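Local coordinates for carboxylesterase YbfK (Bacillus subtilis, PDB 4CCY), which hydrolyses carboxylic esters to an alcohol and a carboxylate, as a cytoplasmic carboxylesterase of the alpha/beta hydrolase superfamily, at residues I58-G63 / S133-F138; D113-L118 / A123-L128; L128-S133 / N218-V223; L237-E242 / N284-S289; E254-S257 / G262-A265. All coordinates share one frame; numbering follows the deposited sequence.

Contact 1. Residues I58-G63 / S133-F138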
# COMPACT_ATOMS: atom_id res chain seq x y z
N ILE A 58 0.91 8.77 -6.78
CA ILE A 58 0.47 8.50 -5.41
C ILE A 58 0.98 7.13 -5.01
O ILE A 58 0.80 6.16 -5.76
CB ILE A 58 -1.08 8.47 -5.30
CG1 ILE A 58 -1.72 9.78 -5.81
CG2 ILE A 58 -1.54 8.12 -3.88
CD1 ILE A 58 -1.41 11.02 -4.99
N LEU A 59 1.61 7.04 -3.83
CA LEU A 59 2.09 5.75 -3.33
C LEU A 59 1.32 5.30 -2.11
O LEU A 59 1.17 6.07 -1.15
CB LEU A 59 3.60 5.81 -3.01
CG LEU A 59 4.52 6.12 -4.20
CD1 LEU A 59 5.99 6.20 -3.78
CD2 LEU A 59 4.34 5.10 -5.32
N LEU A 60 0.84 4.05 -2.12
CA LEU A 60 0.09 3.52 -0.98
C LEU A 60 0.75 2.25 -0.41
O LEU A 60 0.86 1.23 -1.09
CB LEU A 60 -1.39 3.30 -1.33
CG LEU A 60 -2.16 4.58 -1.65
CD1 LEU A 60 -3.44 4.29 -2.42
CD2 LEU A 60 -2.45 5.41 -0.39
N HIS A 61 1.22 2.37 0.84
CA HIS A 61 1.97 1.31 1.54
C HIS A 61 1.11 0.13 1.94
O HIS A 61 -0.12 0.19 1.93
CB HIS A 61 2.62 1.90 2.79
CG HIS A 61 1.62 2.46 3.76
ND1 HIS A 61 0.96 1.67 4.63
CD2 HIS A 61 1.10 3.74 3.92
CE1 HIS A 61 0.09 2.42 5.34
NE2 HIS A 61 0.17 3.68 4.91
N GLY A 62 1.75 -0.97 2.33
CA GLY A 62 1.03 -2.11 2.86
C GLY A 62 0.69 -1.86 4.32
O GLY A 62 1.27 -0.99 4.97
N GLY A 63 -0.26 -2.64 4.83
CA GLY A 63 -0.69 -2.55 6.21
C GLY A 63 0.46 -2.66 7.19
O GLY A 63 1.33 -3.52 7.05
N SER A 133 -4.97 -2.88 -2.66
CA SER A 133 -6.43 -3.04 -2.64
C SER A 133 -7.16 -1.70 -2.64
O SER A 133 -8.20 -1.58 -3.26
CB SER A 133 -6.88 -3.93 -1.48
OG SER A 133 -6.26 -5.21 -1.61
N HIS A 134 -6.60 -0.68 -1.99
CA HIS A 134 -7.16 0.69 -2.12
C HIS A 134 -7.17 1.15 -3.56
O HIS A 134 -8.15 1.75 -4.04
CB HIS A 134 -6.39 1.68 -1.26
CG HIS A 134 -6.85 1.72 0.17
ND1 HIS A 134 -7.81 2.57 0.60
CD2 HIS A 134 -6.46 0.97 1.27
CE1 HIS A 134 -8.04 2.37 1.92
NE2 HIS A 134 -7.21 1.39 2.33
N ILE A 135 -6.08 0.86 -4.27
CA ILE A 135 -5.95 1.30 -5.65
C ILE A 135 -6.96 0.64 -6.58
O ILE A 135 -7.56 1.32 -7.40
CB ILE A 135 -4.49 1.19 -6.16
CG1 ILE A 135 -3.65 2.27 -5.48
CG2 ILE A 135 -4.40 1.36 -7.67
CD1 ILE A 135 -2.19 1.95 -5.40
N VAL A 136 -7.17 -0.66 -6.42
CA VAL A 136 -8.18 -1.36 -7.23
C VAL A 136 -9.56 -0.75 -6.96
O VAL A 136 -10.30 -0.45 -7.89
CB VAL A 136 -8.21 -2.87 -6.97
CG1 VAL A 136 -9.26 -3.55 -7.84
CG2 VAL A 136 -6.83 -3.47 -7.23
N ASN A 137 -9.87 -0.54 -5.68
CA ASN A 137 -11.13 0.10 -5.29
C ASN A 137 -11.27 1.52 -5.87
O ASN A 137 -12.34 1.89 -6.38
CB ASN A 137 -11.27 0.14 -3.76
CG ASN A 137 -12.62 0.68 -3.32
OD1 ASN A 137 -13.65 0.04 -3.55
ND2 ASN A 137 -12.62 1.86 -2.68
N PHE A 138 -10.19 2.30 -5.78
CA PHE A 138 -10.17 3.66 -6.34
C PHE A 138 -10.36 3.73 -7.86
O PHE A 138 -11.18 4.51 -8.34
CB PHE A 138 -8.89 4.43 -5.90
CG PHE A 138 -8.95 5.91 -6.20
CD1 PHE A 138 -9.86 6.73 -5.55
CD2 PHE A 138 -8.10 6.48 -7.16
CE1 PHE A 138 -9.93 8.09 -5.83
CE2 PHE A 138 -8.16 7.84 -7.45
CZ PHE A 138 -9.07 8.65 -6.78

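Contact 2. Residues D113-L118 / A123-L128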
# COMPACT_ATOMS: atom_id res chain seq x y z
N ASP A 113 -10.48 13.29 -1.50
CA ASP A 113 -10.08 14.42 -0.64
C ASP A 113 -8.56 14.64 -0.67
O ASP A 113 -8.09 15.77 -0.71
CB ASP A 113 -10.48 14.18 0.82
CG ASP A 113 -11.97 14.31 1.08
OD1 ASP A 113 -12.75 14.64 0.15
OD2 ASP A 113 -12.38 14.08 2.25
N VAL A 114 -7.80 13.54 -0.62
CA VAL A 114 -6.34 13.63 -0.72
C VAL A 114 -5.95 14.29 -2.05
O VAL A 114 -5.24 15.28 -2.06
CB VAL A 114 -5.63 12.27 -0.53
CG1 VAL A 114 -4.15 12.38 -0.83
CG2 VAL A 114 -5.84 11.74 0.89
N PHE A 115 -6.46 13.75 -3.16
CA PHE A 115 -6.26 14.34 -4.49
C PHE A 115 -6.61 15.83 -4.50
O PHE A 115 -5.81 16.66 -4.95
CB PHE A 115 -7.12 13.61 -5.53
CG PHE A 115 -6.47 12.39 -6.13
CD1 PHE A 115 -5.96 11.36 -5.33
CD2 PHE A 115 -6.38 12.25 -7.52
CE1 PHE A 115 -5.39 10.23 -5.89
CE2 PHE A 115 -5.80 11.12 -8.08
CZ PHE A 115 -5.31 10.10 -7.27
N ASP A 116 -7.81 16.15 -3.99
CA ASP A 116 -8.31 17.53 -3.94
C ASP A 116 -7.40 18.47 -3.15
O ASP A 116 -7.03 19.54 -3.65
CB ASP A 116 -9.75 17.57 -3.41
CG ASP A 116 -10.77 17.08 -4.43
OD1 ASP A 116 -10.38 16.82 -5.59
OD2 ASP A 116 -11.96 16.95 -4.08
N SER A 117 -7.04 18.06 -1.94
CA SER A 117 -6.15 18.86 -1.09
C SER A 117 -4.74 19.02 -1.68
O SER A 117 -4.02 19.97 -1.35
CB SER A 117 -6.06 18.27 0.31
OG SER A 117 -7.31 18.35 0.98
N LEU A 118 -4.35 18.09 -2.54
CA LEU A 118 -3.06 18.14 -3.24
C LEU A 118 -3.14 18.95 -4.55
O LEU A 118 -2.11 19.26 -5.15
CB LEU A 118 -2.53 16.73 -3.51
CG LEU A 118 -1.92 15.92 -2.35
CD1 LEU A 118 -1.46 14.55 -2.82
CD2 LEU A 118 -0.77 16.66 -1.69
N ALA A 123 -3.77 11.23 -11.42
CA ALA A 123 -2.46 10.74 -11.01
C ALA A 123 -2.26 9.28 -11.36
O ALA A 123 -3.22 8.52 -11.51
CB ALA A 123 -2.27 10.91 -9.50
N HIS A 124 -0.99 8.90 -11.46
CA HIS A 124 -0.62 7.49 -11.39
C HIS A 124 -0.72 7.05 -9.95
O HIS A 124 -0.54 7.86 -9.03
CB HIS A 124 0.80 7.30 -11.90
CG HIS A 124 0.99 7.66 -13.37
ND1 HIS A 124 0.24 7.12 -14.35
CD2 HIS A 124 1.91 8.50 -13.99
CE1 HIS A 124 0.64 7.60 -15.54
NE2 HIS A 124 1.67 8.44 -15.32
N LEU A 125 -1.01 5.78 -9.73
CA LEU A 125 -0.98 5.23 -8.38
C LEU A 125 -0.17 3.93 -8.34
O LEU A 125 -0.21 3.13 -9.28
CB LEU A 125 -2.40 5.00 -7.84
CG LEU A 125 -3.28 6.26 -7.63
CD1 LEU A 125 -4.14 6.52 -8.85
CD2 LEU A 125 -4.16 6.16 -6.40
N ALA A 126 0.60 3.73 -7.26
CA ALA A 126 1.29 2.45 -7.06
C ALA A 126 1.14 2.06 -5.62
O ALA A 126 1.28 2.91 -4.74
CB ALA A 126 2.77 2.54 -7.44
N GLY A 127 0.84 0.79 -5.37
CA GLY A 127 0.57 0.36 -4.02
C GLY A 127 0.84 -1.10 -3.73
O GLY A 127 0.77 -1.95 -4.62
N LEU A 128 1.11 -1.39 -2.46
CA LEU A 128 1.38 -2.74 -2.02
C LEU A 128 0.34 -3.21 -1.01
O LEU A 128 -0.01 -2.48 -0.09
CB LEU A 128 2.77 -2.81 -1.38
CG LEU A 128 3.14 -4.20 -0.88
CD1 LEU A 128 3.97 -4.93 -1.93
CD2 LEU A 128 3.91 -4.13 0.43

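Contact 3. Residues L128-S133 / N218-V223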
# COMPACT_ATOMS: atom_id res chain seq x y z
N LEU A 128 1.11 -1.39 -2.46
CA LEU A 128 1.38 -2.74 -2.02
C LEU A 128 0.34 -3.21 -1.01
O LEU A 128 -0.01 -2.48 -0.09
CB LEU A 128 2.77 -2.81 -1.38
CG LEU A 128 3.14 -4.20 -0.88
CD1 LEU A 128 3.97 -4.93 -1.93
CD2 LEU A 128 3.91 -4.13 0.43
N SER A 129 -0.13 -4.45 -1.18
CA SER A 129 -0.99 -5.10 -0.20
C SER A 129 -2.27 -4.28 0.03
O SER A 129 -3.02 -4.06 -0.92
CB SER A 129 -0.19 -5.38 1.09
OG SER A 129 -0.77 -6.42 1.84
N LEU A 130 -2.51 -3.82 1.27
CA LEU A 130 -3.64 -2.89 1.55
C LEU A 130 -3.74 -1.69 0.60
O LEU A 130 -4.82 -1.40 0.07
CB LEU A 130 -3.57 -2.38 2.99
CG LEU A 130 -4.65 -1.38 3.47
CD1 LEU A 130 -6.05 -1.98 3.41
CD2 LEU A 130 -4.34 -0.93 4.89
N GLY A 131 -2.64 -0.98 0.40
CA GLY A 131 -2.66 0.12 -0.55
C GLY A 131 -2.93 -0.35 -1.98
O GLY A 131 -3.51 0.38 -2.78
N GLY A 132 -2.50 -1.56 -2.30
CA GLY A 132 -2.84 -2.15 -3.59
C GLY A 132 -4.34 -2.35 -3.71
O GLY A 132 -4.94 -2.02 -4.74
N SER A 133 -4.97 -2.88 -2.66
CA SER A 133 -6.43 -3.04 -2.64
C SER A 133 -7.16 -1.70 -2.64
O SER A 133 -8.20 -1.58 -3.26
CB SER A 133 -6.88 -3.93 -1.48
OG SER A 133 -6.26 -5.21 -1.61
N ASN A 218 -18.77 -3.60 4.88
CA ASN A 218 -18.64 -3.37 3.45
C ASN A 218 -17.32 -2.67 3.12
O ASN A 218 -17.29 -1.75 2.31
CB ASN A 218 -19.85 -2.58 2.94
CG ASN A 218 -21.16 -3.27 3.24
OD1 ASN A 218 -21.39 -4.40 2.81
ND2 ASN A 218 -22.01 -2.61 3.99
N GLY A 219 -16.25 -3.12 3.77
CA GLY A 219 -14.90 -2.59 3.56
C GLY A 219 -13.91 -3.65 3.11
O GLY A 219 -14.16 -4.38 2.15
N PHE A 220 -12.78 -3.73 3.81
CA PHE A 220 -11.77 -4.74 3.55
C PHE A 220 -11.71 -5.75 4.70
O PHE A 220 -12.18 -5.47 5.79
CB PHE A 220 -10.40 -4.08 3.32
CG PHE A 220 -10.31 -3.28 2.04
CD1 PHE A 220 -11.09 -3.60 0.93
CD2 PHE A 220 -9.40 -2.23 1.94
CE1 PHE A 220 -11.00 -2.87 -0.25
CE2 PHE A 220 -9.30 -1.50 0.77
CZ PHE A 220 -10.09 -1.81 -0.33
N PRO A 221 -11.14 -6.95 4.46
CA PRO A 221 -10.65 -7.42 3.15
C PRO A 221 -11.80 -7.71 2.20
O PRO A 221 -12.90 -8.02 2.65
CB PRO A 221 -9.88 -8.70 3.49
CG PRO A 221 -10.44 -9.15 4.80
CD PRO A 221 -10.84 -7.91 5.54
N TYR A 222 -11.54 -7.60 0.90
CA TYR A 222 -12.57 -7.81 -0.10
C TYR A 222 -12.02 -8.47 -1.37
O TYR A 222 -10.93 -8.14 -1.81
CB TYR A 222 -13.30 -6.50 -0.42
CG TYR A 222 -14.40 -6.62 -1.44
CD1 TYR A 222 -15.51 -7.43 -1.21
CD2 TYR A 222 -14.33 -5.91 -2.64
CE1 TYR A 222 -16.53 -7.54 -2.15
CE2 TYR A 222 -15.35 -6.01 -3.59
CZ TYR A 222 -16.44 -6.82 -3.34
OH TYR A 222 -17.44 -6.92 -4.27
N VAL A 223 -12.78 -9.41 -1.91
CA VAL A 223 -12.48 -9.99 -3.23
C VAL A 223 -13.43 -9.36 -4.26
O VAL A 223 -14.65 -9.49 -4.16
CB VAL A 223 -12.61 -11.54 -3.22
CG1 VAL A 223 -12.43 -12.11 -4.63
CG2 VAL A 223 -11.62 -12.16 -2.24

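Contact 4. Residues L237-E242 / N284-S289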
# COMPACT_ATOMS: atom_id res chain seq x y z
N LEU A 237 -1.05 -2.60 -13.91
CA LEU A 237 0.04 -3.55 -13.75
C LEU A 237 -0.14 -4.28 -12.42
O LEU A 237 -0.19 -3.65 -11.35
CB LEU A 237 1.40 -2.83 -13.77
CG LEU A 237 2.60 -3.67 -13.30
CD1 LEU A 237 2.92 -4.83 -14.25
CD2 LEU A 237 3.81 -2.78 -13.10
N LEU A 238 -0.23 -5.61 -12.49
CA LEU A 238 -0.44 -6.46 -11.32
C LEU A 238 0.75 -7.40 -11.09
O LEU A 238 1.11 -8.20 -11.97
CB LEU A 238 -1.72 -7.30 -11.49
CG LEU A 238 -2.11 -8.21 -10.31
CD1 LEU A 238 -2.27 -7.42 -9.01
CD2 LEU A 238 -3.37 -9.00 -10.61
N MET A 239 1.34 -7.32 -9.90
CA MET A 239 2.54 -8.09 -9.59
C MET A 239 2.36 -8.92 -8.33
O MET A 239 1.95 -8.42 -7.29
CB MET A 239 3.77 -7.17 -9.46
CG MET A 239 4.04 -6.32 -10.70
SD MET A 239 5.50 -5.29 -10.55
CE MET A 239 6.80 -6.49 -10.75
N PHE A 240 2.68 -10.20 -8.42
CA PHE A 240 2.73 -11.07 -7.25
C PHE A 240 4.13 -11.65 -7.13
O PHE A 240 4.88 -11.73 -8.12
CB PHE A 240 1.78 -12.25 -7.41
CG PHE A 240 0.34 -11.88 -7.60
CD1 PHE A 240 -0.47 -11.54 -6.52
CD2 PHE A 240 -0.22 -11.90 -8.88
CE1 PHE A 240 -1.81 -11.22 -6.71
CE2 PHE A 240 -1.56 -11.59 -9.07
CZ PHE A 240 -2.35 -11.24 -7.99
N GLY A 241 4.49 -12.07 -5.92
CA GLY A 241 5.73 -12.80 -5.67
C GLY A 241 5.44 -14.29 -5.66
O GLY A 241 4.42 -14.73 -5.12
N GLU A 242 6.34 -15.09 -6.25
CA GLU A 242 6.12 -16.54 -6.32
C GLU A 242 5.94 -17.22 -4.96
O GLU A 242 5.33 -18.29 -4.89
CB GLU A 242 7.20 -17.25 -7.16
CG GLU A 242 8.61 -17.15 -6.60
CD GLU A 242 9.54 -18.22 -7.13
OE1 GLU A 242 9.06 -19.28 -7.60
OE2 GLU A 242 10.76 -18.00 -7.08
N ASN A 284 11.44 -1.48 -9.31
CA ASN A 284 11.71 -0.08 -9.68
C ASN A 284 11.58 0.17 -11.19
O ASN A 284 10.82 1.05 -11.62
CB ASN A 284 13.09 0.37 -9.18
CG ASN A 284 13.13 0.60 -7.66
OD1 ASN A 284 12.11 0.47 -6.97
ND2 ASN A 284 14.30 0.92 -7.15
N GLN A 285 12.31 -0.61 -11.98
CA GLN A 285 12.32 -0.43 -13.43
C GLN A 285 11.01 -0.88 -14.09
O GLN A 285 10.52 -0.20 -15.01
CB GLN A 285 13.55 -1.10 -14.08
CG GLN A 285 13.61 -0.95 -15.60
CD GLN A 285 13.60 0.49 -16.06
OE1 GLN A 285 14.55 1.23 -15.83
NE2 GLN A 285 12.52 0.91 -16.71
N ARG A 286 10.43 -1.98 -13.63
CA ARG A 286 9.18 -2.50 -14.19
C ARG A 286 8.06 -1.47 -14.08
O ARG A 286 7.28 -1.27 -15.01
CB ARG A 286 8.76 -3.79 -13.51
CG ARG A 286 7.45 -4.35 -14.02
CD ARG A 286 7.65 -4.98 -15.40
NE ARG A 286 6.41 -5.42 -16.04
CZ ARG A 286 5.66 -4.67 -16.84
NH1 ARG A 286 5.97 -3.40 -17.10
NH2 ARG A 286 4.56 -5.20 -17.38
N VAL A 287 7.98 -0.83 -12.92
CA VAL A 287 7.01 0.23 -12.69
C VAL A 287 7.31 1.46 -13.55
O VAL A 287 6.40 2.01 -14.16
CB VAL A 287 6.88 0.55 -11.18
CG1 VAL A 287 6.09 1.83 -10.94
CG2 VAL A 287 6.23 -0.63 -10.46
N LEU A 288 8.57 1.89 -13.62
CA LEU A 288 8.93 3.03 -14.49
C LEU A 288 8.51 2.76 -15.94
O LEU A 288 7.90 3.61 -16.59
CB LEU A 288 10.43 3.33 -14.44
CG LEU A 288 11.05 4.19 -13.33
CD1 LEU A 288 12.53 4.36 -13.63
CD2 LEU A 288 10.36 5.55 -13.22
N SER A 289 8.84 1.56 -16.44
CA SER A 289 8.47 1.12 -17.79
C SER A 289 6.96 1.15 -18.02
O SER A 289 6.49 1.65 -19.05
CB SER A 289 8.99 -0.30 -18.03
OG SER A 289 10.37 -0.29 -18.41

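Contact 5. Residues E254-S257 / G262-A265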
# COMPACT_ATOMS: atom_id res chain seq x y z
N GLU A 254 -4.26 -15.95 -12.59
CA GLU A 254 -5.16 -16.50 -13.60
C GLU A 254 -6.49 -15.72 -13.69
O GLU A 254 -6.91 -15.30 -14.79
CB GLU A 254 -5.42 -17.99 -13.37
CG GLU A 254 -4.24 -18.88 -13.74
CD GLU A 254 -4.58 -20.36 -13.73
OE1 GLU A 254 -5.75 -20.72 -13.97
OE2 GLU A 254 -3.66 -21.17 -13.50
N ARG A 255 -7.12 -15.51 -12.54
CA ARG A 255 -8.38 -14.76 -12.46
C ARG A 255 -8.25 -13.33 -13.00
O ARG A 255 -9.04 -12.90 -13.86
CB ARG A 255 -8.93 -14.78 -11.03
CG ARG A 255 -10.39 -14.42 -10.94
CD ARG A 255 -10.98 -14.57 -9.54
NE ARG A 255 -12.30 -13.94 -9.52
CZ ARG A 255 -12.58 -12.75 -8.98
NH1 ARG A 255 -11.66 -12.06 -8.33
NH2 ARG A 255 -13.82 -12.27 -9.08
N ALA A 256 -7.26 -12.59 -12.52
CA ALA A 256 -7.04 -11.21 -12.98
C ALA A 256 -6.78 -11.15 -14.49
O ALA A 256 -7.34 -10.31 -15.19
CB ALA A 256 -5.88 -10.58 -12.22
N SER A 257 -5.91 -12.05 -14.97
CA SER A 257 -5.56 -12.12 -16.38
C SER A 257 -6.77 -12.34 -17.27
O SER A 257 -6.87 -11.75 -18.34
CB SER A 257 -4.52 -13.21 -16.63
OG SER A 257 -3.29 -12.86 -16.04
N GLY A 262 -6.88 -5.63 -20.81
CA GLY A 262 -5.56 -5.03 -21.04
C GLY A 262 -4.59 -5.12 -19.88
O GLY A 262 -3.57 -4.44 -19.90
N ILE A 263 -4.88 -5.96 -18.89
CA ILE A 263 -4.01 -6.07 -17.70
C ILE A 263 -2.63 -6.62 -18.05
O ILE A 263 -2.49 -7.51 -18.89
CB ILE A 263 -4.65 -6.92 -16.56
CG1 ILE A 263 -3.85 -6.76 -15.26
CG2 ILE A 263 -4.73 -8.40 -16.94
CD1 ILE A 263 -4.64 -7.05 -13.99
N GLN A 264 -1.62 -6.07 -17.39
CA GLN A 264 -0.30 -6.69 -17.38
C GLN A 264 -0.11 -7.29 -15.99
O GLN A 264 0.04 -6.57 -15.00
CB GLN A 264 0.78 -5.68 -17.74
CG GLN A 264 0.58 -5.11 -19.14
CD GLN A 264 1.46 -3.92 -19.46
OE1 GLN A 264 2.55 -3.78 -18.92
NE2 GLN A 264 0.98 -3.06 -20.36
N ALA A 265 -0.18 -8.61 -15.93
CA ALA A 265 -0.05 -9.34 -14.67
C ALA A 265 1.11 -10.32 -14.75
O ALA A 265 1.34 -10.92 -15.81
CB ALA A 265 -1.35 -10.06 -14.34

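Contact 1. Residues I58-G63 / S133-F138
L60, the last residue of strand 56-60, meets H134 and I135 on the first turns of helix 130-141. Its CB leaves the strand toward the helix, and a chi1 of -65° places CG beside the backbone N, from where CD1 reaches I135. Of the two methyls, CD1 does the touching. L60 CD1 lies 3.7 Å from I135 CG1 and 4.0 Å from I135 CD1, so one methyl rests on the longer, CG1-CD1 branch of the isoleucine while the two side chains slant across each other. The same L60 CD1 stands 4.1 Å from H134 CB, which means that the histidine offers its aliphatic root here and not its ring. A leucine suits this place because its fork reaches across the gap between sheet and helix, and an isoleucine gives it a broad, rigid hydrocarbon surface to lie on. All three residues are buried, and the contact is purely apolar. The H134 ring is taken up by F107 and F220, the latter edge-to-face. I135 also packs on L125 of strand 123-128 and on A149 and V151 of strand 146-152, while L60 reaches M111 of helix 104-118; helix 130-141 thus lies across three parallel strands of the central sheet, beside helix 104-118.

Contact 2. Residues D113-L118 / A123-L128
F115 reaches from helix 104-118 down to the strand that follows it and meets A123 and L125 with the far end of its ring. The tight part is at A123: its CB lies 3.8 Å from F115 CE2 and 3.9 Å from F115 CZ, approaching the ring obliquely. L125 sits at the ring edge, near its plane, with its CD1 4.1 Å from F115 CZ. The phenylalanine and leucine side chains come from opposite directions, one off the helix and one off the sheet. A chi1 of -87° sets the F115 ring beside its backbone N, with CE2 and CZ reaching A123. Alanine suits the first strand position because its lone methyl lets the large ring come close to the backbone, with F115 CE2 3.9 Å from A123 N. On its other side the helix is loose and wet: D116 and S117 are exposed, and D116 forms a salt bridge with R145, a fitting use of polar residues at the surface. D113, partly exposed, pairs similarly with R40. Inward, the F115 ring also meets F138 of helix 130-141 and I58 of strand 56-60, so helix 104-118 covers the border of two neighbouring parallel strands, next to helix 130-141.

Contact 3. Residues L128-S133 / N218-V223
The F220 ring is turned so that one face looks at S133, while L130 approaches obliquely; both partners are on the first turn of helix 130-141. S133 CB stands over that face in a CH-pi contact, 4.3 Å from the ring centroid and 22° off the normal, displaced toward the rim. The backbone of the same serine also approaches, S133 O coming to 3.5 Å from F220 CZ. L130 crosses the phenylalanine side chain at a slant: its CD1 lies 3.7 Å from F220 CD2, and CG anti to the backbone N (chi1 179°) brings CD1 toward the phenylalanine. A small serine suits the site, since its CB can lie on the aromatic face while OG turns off to bond A155 O. The helix starts right after S129, probably the nucleophile of the charge relay system, whose OG bonds NE2 of H273. G127, S129 and G131 fit the GxSxG nucleophile elbow of alpha/beta hydrolases, and S129 has the strained backbone expected there (phi 59°, psi -120°). F220 also meets F107 of helix 104-118, and the chain beyond it pairs, as a short and weakly bonded strand about 222-223, with strand 156-157, placing this loop against the start of helix 130-141.

Contact 4. Residues L237-E242 / N284-S289
This is a strand-to-helix packing contact in which L237 and M239 of strand 236-241 lie against R286 and V287 of helix 280-290, on one side of the central sheet. The short segments run nearly antiparallel, at 164°, with their axes 10.4 Å apart. R286 meets both strand residues along its length. R286 CG, in the apolar part of the chain, lies 4.0 Å from M239 CE and 4.1 Å from L237 CD2. The bend at chi2 (74°) carries the outer chain over the leucine. L237 CD1 then sits over one face of the flat guanidinium, 3.6 Å from R286 NH2 and offset toward its rim, so a methyl covers the face while NE and NH2 turn to polar partners. Those partners are E266, which forms a salt bridge to NE, and Q264, whose OE1 accepts a bond from NH2. Both belong to strand 264-268, the parallel neighbour of strand 236-241 in the alpha/beta hydrolase sheet. An arginine suits such a border position, apolar along its methylenes and charged at its end. The two bonds probably also fix the rotation of the guanidinium. The other methyl of the leucine, L237 CD2, turns to V287, reaching V287 CG2 at 4.2 Å with the side chains crossed at about a right angle. M239 is bent at chi3, and its thioether crosses the arginine chain at a slant, with M239 SD 4.1 Å from R286 CG. V287 and L237 both extend the packing to V150 of strand 146-152.

Contact 5. Residues E254-S257 / G262-A265
I263 is the chief partner of the helix here, touching A256 and S257 with two separate branches. I263 CG2 lies 3.7 Å from A256 O and 3.9 Å from S257 CA, resting against the helix backbone. At the end of the longer branch, I263 CD1 meets A256 CB at 4.1 Å. The isoleucine's chi1 of -168° extends that longer branch away from its own backbone N and leaves CG2 between N and the carbonyl carbon, where it meets the helix backbone. Two residues on, A265 offers its methyl to the serine: A265 CB stands 3.8 Å from S257 OG. This is a plain van der Waals touch with a methyl; the hydroxyl has its polar partner in F253 O, one turn back in the helix. That bond tucks the hydroxyl against its own helix, which makes a serine tolerable beside a methyl. A256 and A265 suit the place because small side chains let helix and strand come near, and the beta-branched isoleucine packs between them with two branches. The turn into the strand is eased by G262, whose positive phi of 72° favours glycine.

Outward from this first shell, L238 backs the contact: A256, I263 and A265 all touch its side chain, and I263 also reaches V236. R255 of the same helix forms a salt bridge with D226. The contact therefore lies within a beta-alpha-beta crossover, where helix 249-259 packs on the adjacent parallel strands 236-241 and 264-268.

Following the chain from the N terminus, contact 1 opens first on strand 56-60 and closes at helix 130-141. Within that long loop lies contact 2, a short return from helix 104-118 to strand 123-128, which pairs directly with strand 56-60. Contact 3 begins on the same helix 130-141, shares S133 with contact 1 and crosses it, closing only at 218-223 and so bringing that loop back onto the start of helix 130-141, beside the probable nucleophile. Contact 4 follows in series, running from strand 236-241 to helix 280-290, and encloses contact 5, which joins helix 249-259 to strand 264-268 within a beta-alpha-beta crossover. Contacts 1, 2, 4 and 5 all reach the central sheet, fixing helices to its strands.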